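Deoxy-D-mannose-octulosonate 8-phosphate phosphatase (Haemophilus influenzae Rd, PDB 1K1E) hydrolyses 3-deoxy-D-manno-octulosonate 8-phosphate to 3-deoxy-D-manno-octulosonate and inorganic phosphate, a step in lipopolysaccharide biosynthesis. Local coordinates at residues A[16-21]-A[103-108]. Residues are numbered along the deposited sequence; the frame is centred on the assembly and turned at random.
Sequences DGVLTD and AYIGDD. With CO (cobalt (II) ion), chain M.
Asp107 OD2 binds the cobalt ion at 2.0 Å, and Asp16 O, a main-chain carbonyl oxygen, reaches the same ion at 2.2 Å. Asp16 O and Asp107 OD2 lie 3.1 Å apart as neighbouring ligands, and three waters and Asp14 complete six-fold coordination. The other carboxylate oxygen, Asp107 OD1, is not a ligand; Asp107 OD1 accepts a 2.7 Å hydrogen bond from the O of metal-bound water 1 and forms a salt bridge with Arg39 of the second subunit, so both ends of the carboxylate are held. The chi1 of Asp107, 69°, puts CG between the backbone N and carbonyl carbon, facing the 16-21 loop. There Asp107 OD1 packs 3.5 Å from Gly17 CA, on the side where Gly17 has no side chain. Gly17 N donates to Thr20 OG1 (2.9 Å), tying the loop back on itself. The two branches of Val18 pack on the end of strand 102-106: CG2 against the Gly106 backbone, Val18 CG1 against Ile105 CG1 at 3.6 Å. The side chain of Asp16 turns away from Asp107 to a salt bridge with Lys34. Asp14, Asp16 and Val18 fit the HAD-type DxDx(T/V) motif; two carboxylates and one carbonyl hold the metal, as in HAD phosphatases, and probably hold magnesium likewise.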
loop_
_atom_site.group_PDB
_atom_site.type_symbol
_atom_site.label_atom_id
_atom_site.label_comp_id
_atom_site.label_asym_id
_atom_site.label_seq_id
_atom_site.Cartn_x
_atom_site.Cartn_y
_atom_site.Cartn_z
ATOM N N ASP A 16 -9.049 -12.587 -3.524
ATOM C CA ASP A 16 -8.914 -11.120 -3.628
ATOM C C ASP A 16 -9.695 -10.410 -2.588
ATOM O O ASP A 16 -10.880 -10.612 -2.496
ATOM C CB ASP A 16 -9.331 -10.667 -5.019
ATOM C CG ASP A 16 -8.450 -11.294 -6.090
ATOM O OD1 ASP A 16 -7.224 -11.026 -6.042
ATOM O OD2 ASP A 16 -8.966 -12.088 -6.911
ATOM N N GLY A 17 -9.037 -9.575 -1.788
ATOM C CA GLY A 17 -9.797 -8.842 -0.779
ATOM C C GLY A 17 -9.716 -9.514 0.574
ATOM O O GLY A 17 -10.080 -8.904 1.597
ATOM N N VAL A 18 -9.224 -10.777 0.573
ATOM C CA VAL A 18 -9.062 -11.528 1.800
ATOM C C VAL A 18 -7.584 -11.838 1.960
ATOM O O VAL A 18 -6.962 -11.341 2.878
ATOM C CB VAL A 18 -9.911 -12.801 1.790
ATOM C CG1 VAL A 18 -9.625 -13.655 3.004
ATOM C CG2 VAL A 18 -11.397 -12.382 1.848
ATOM N N LEU A 19 -7.010 -12.602 1.037
ATOM C CA LEU A 19 -5.564 -12.879 1.129
ATOM C C LEU A 19 -4.759 -11.713 0.536
ATOM O O LEU A 19 -3.544 -11.676 0.669
ATOM C CB LEU A 19 -5.219 -14.148 0.366
ATOM C CG LEU A 19 -5.894 -15.401 0.963
ATOM C CD1 LEU A 19 -5.354 -16.612 0.090
ATOM C CD2 LEU A 19 -5.428 -15.572 2.454
ATOM N N THR A 20 -5.439 -10.794 -0.134
ATOM C CA THR A 20 -4.871 -9.582 -0.727
ATOM C C THR A 20 -5.703 -8.375 -0.209
ATOM O O THR A 20 -6.776 -8.563 0.399
ATOM C CB THR A 20 -4.965 -9.562 -2.258
ATOM O OG1 THR A 20 -6.297 -9.232 -2.639
ATOM C CG2 THR A 20 -4.527 -10.921 -2.875
ATOM N N ASP A 21 -5.233 -7.146 -0.454
ATOM C CA ASP A 21 -5.976 -6.013 0.002
ATOM C C ASP A 21 -7.030 -5.636 -1.058
ATOM O O ASP A 21 -7.645 -4.569 -0.972
ATOM C CB ASP A 21 -5.044 -4.832 0.255
ATOM C CG ASP A 21 -4.337 -4.355 -1.001
ATOM O OD1 ASP A 21 -4.494 -4.948 -2.088
ATOM O OD2 ASP A 21 -3.606 -3.362 -0.899
ATOM N N ALA A 103 -15.129 -23.534 7.690
ATOM C CA ALA A 103 -15.284 -22.088 7.922
ATOM C C ALA A 103 -14.850 -21.410 6.640
ATOM O O ALA A 103 -13.989 -21.923 5.965
ATOM C CB ALA A 103 -14.400 -21.605 9.060
ATOM N N TYR A 104 -15.430 -20.244 6.333
ATOM C CA TYR A 104 -15.132 -19.524 5.098
ATOM C C TYR A 104 -14.769 -18.094 5.462
ATOM O O TYR A 104 -15.295 -17.563 6.423
ATOM C CB TYR A 104 -16.377 -19.405 4.224
ATOM C CG TYR A 104 -16.129 -18.884 2.839
ATOM C CD1 TYR A 104 -15.755 -19.733 1.776
ATOM C CD2 TYR A 104 -16.197 -17.497 2.564
ATOM C CE1 TYR A 104 -15.454 -19.227 0.491
ATOM C CE2 TYR A 104 -15.924 -17.025 1.330
ATOM C CZ TYR A 104 -15.548 -17.852 0.295
ATOM O OH TYR A 104 -15.279 -17.315 -0.939
ATOM N N ILE A 105 -13.917 -17.468 4.668
ATOM C CA ILE A 105 -13.581 -16.074 4.945
ATOM C C ILE A 105 -13.677 -15.335 3.622
ATOM O O ILE A 105 -13.036 -15.729 2.647
ATOM C CB ILE A 105 -12.150 -15.913 5.625
ATOM C CG1 ILE A 105 -11.839 -14.388 5.787
ATOM C CG2 ILE A 105 -11.062 -16.801 4.927
ATOM C CD1 ILE A 105 -10.537 -14.165 6.665
ATOM N N GLY A 106 -14.458 -14.251 3.582
ATOM C CA GLY A 106 -14.655 -13.571 2.309
ATOM C C GLY A 106 -14.767 -12.092 2.546
ATOM O O GLY A 106 -14.670 -11.627 3.702
ATOM N N ASP A 107 -14.906 -11.367 1.452
ATOM C CA ASP A 107 -14.994 -9.885 1.563
ATOM C C ASP A 107 -16.098 -9.236 0.732
ATOM O O ASP A 107 -16.298 -8.031 0.863
ATOM C CB ASP A 107 -13.712 -9.218 1.091
ATOM C CG ASP A 107 -13.492 -9.359 -0.420
ATOM O OD1 ASP A 107 -13.226 -8.367 -1.132
ATOM O OD2 ASP A 107 -13.581 -10.481 -0.925
ATOM N N ASP A 108 -16.734 -9.989 -0.156
ATOM C CA ASP A 108 -17.716 -9.335 -1.052
ATOM C C ASP A 108 -18.960 -10.133 -1.364
ATOM O O ASP A 108 -19.124 -11.276 -0.877
ATOM C CB ASP A 108 -16.987 -8.924 -2.383
ATOM C CG ASP A 108 -17.604 -7.695 -3.059
ATOM O OD1 ASP A 108 -17.060 -7.300 -4.133
ATOM O OD2 ASP A 108 -18.585 -7.122 -2.497
HETATM CO CO CO M . -12.922 -11.314 -2.659
HETATM O O HOH W 1 -13.043 -9.449 -3.599
HETATM O O HOH W 2 -12.151 -12.411 -4.381
HETATM O O HOH W 3 -14.877 -11.994 -3.163
#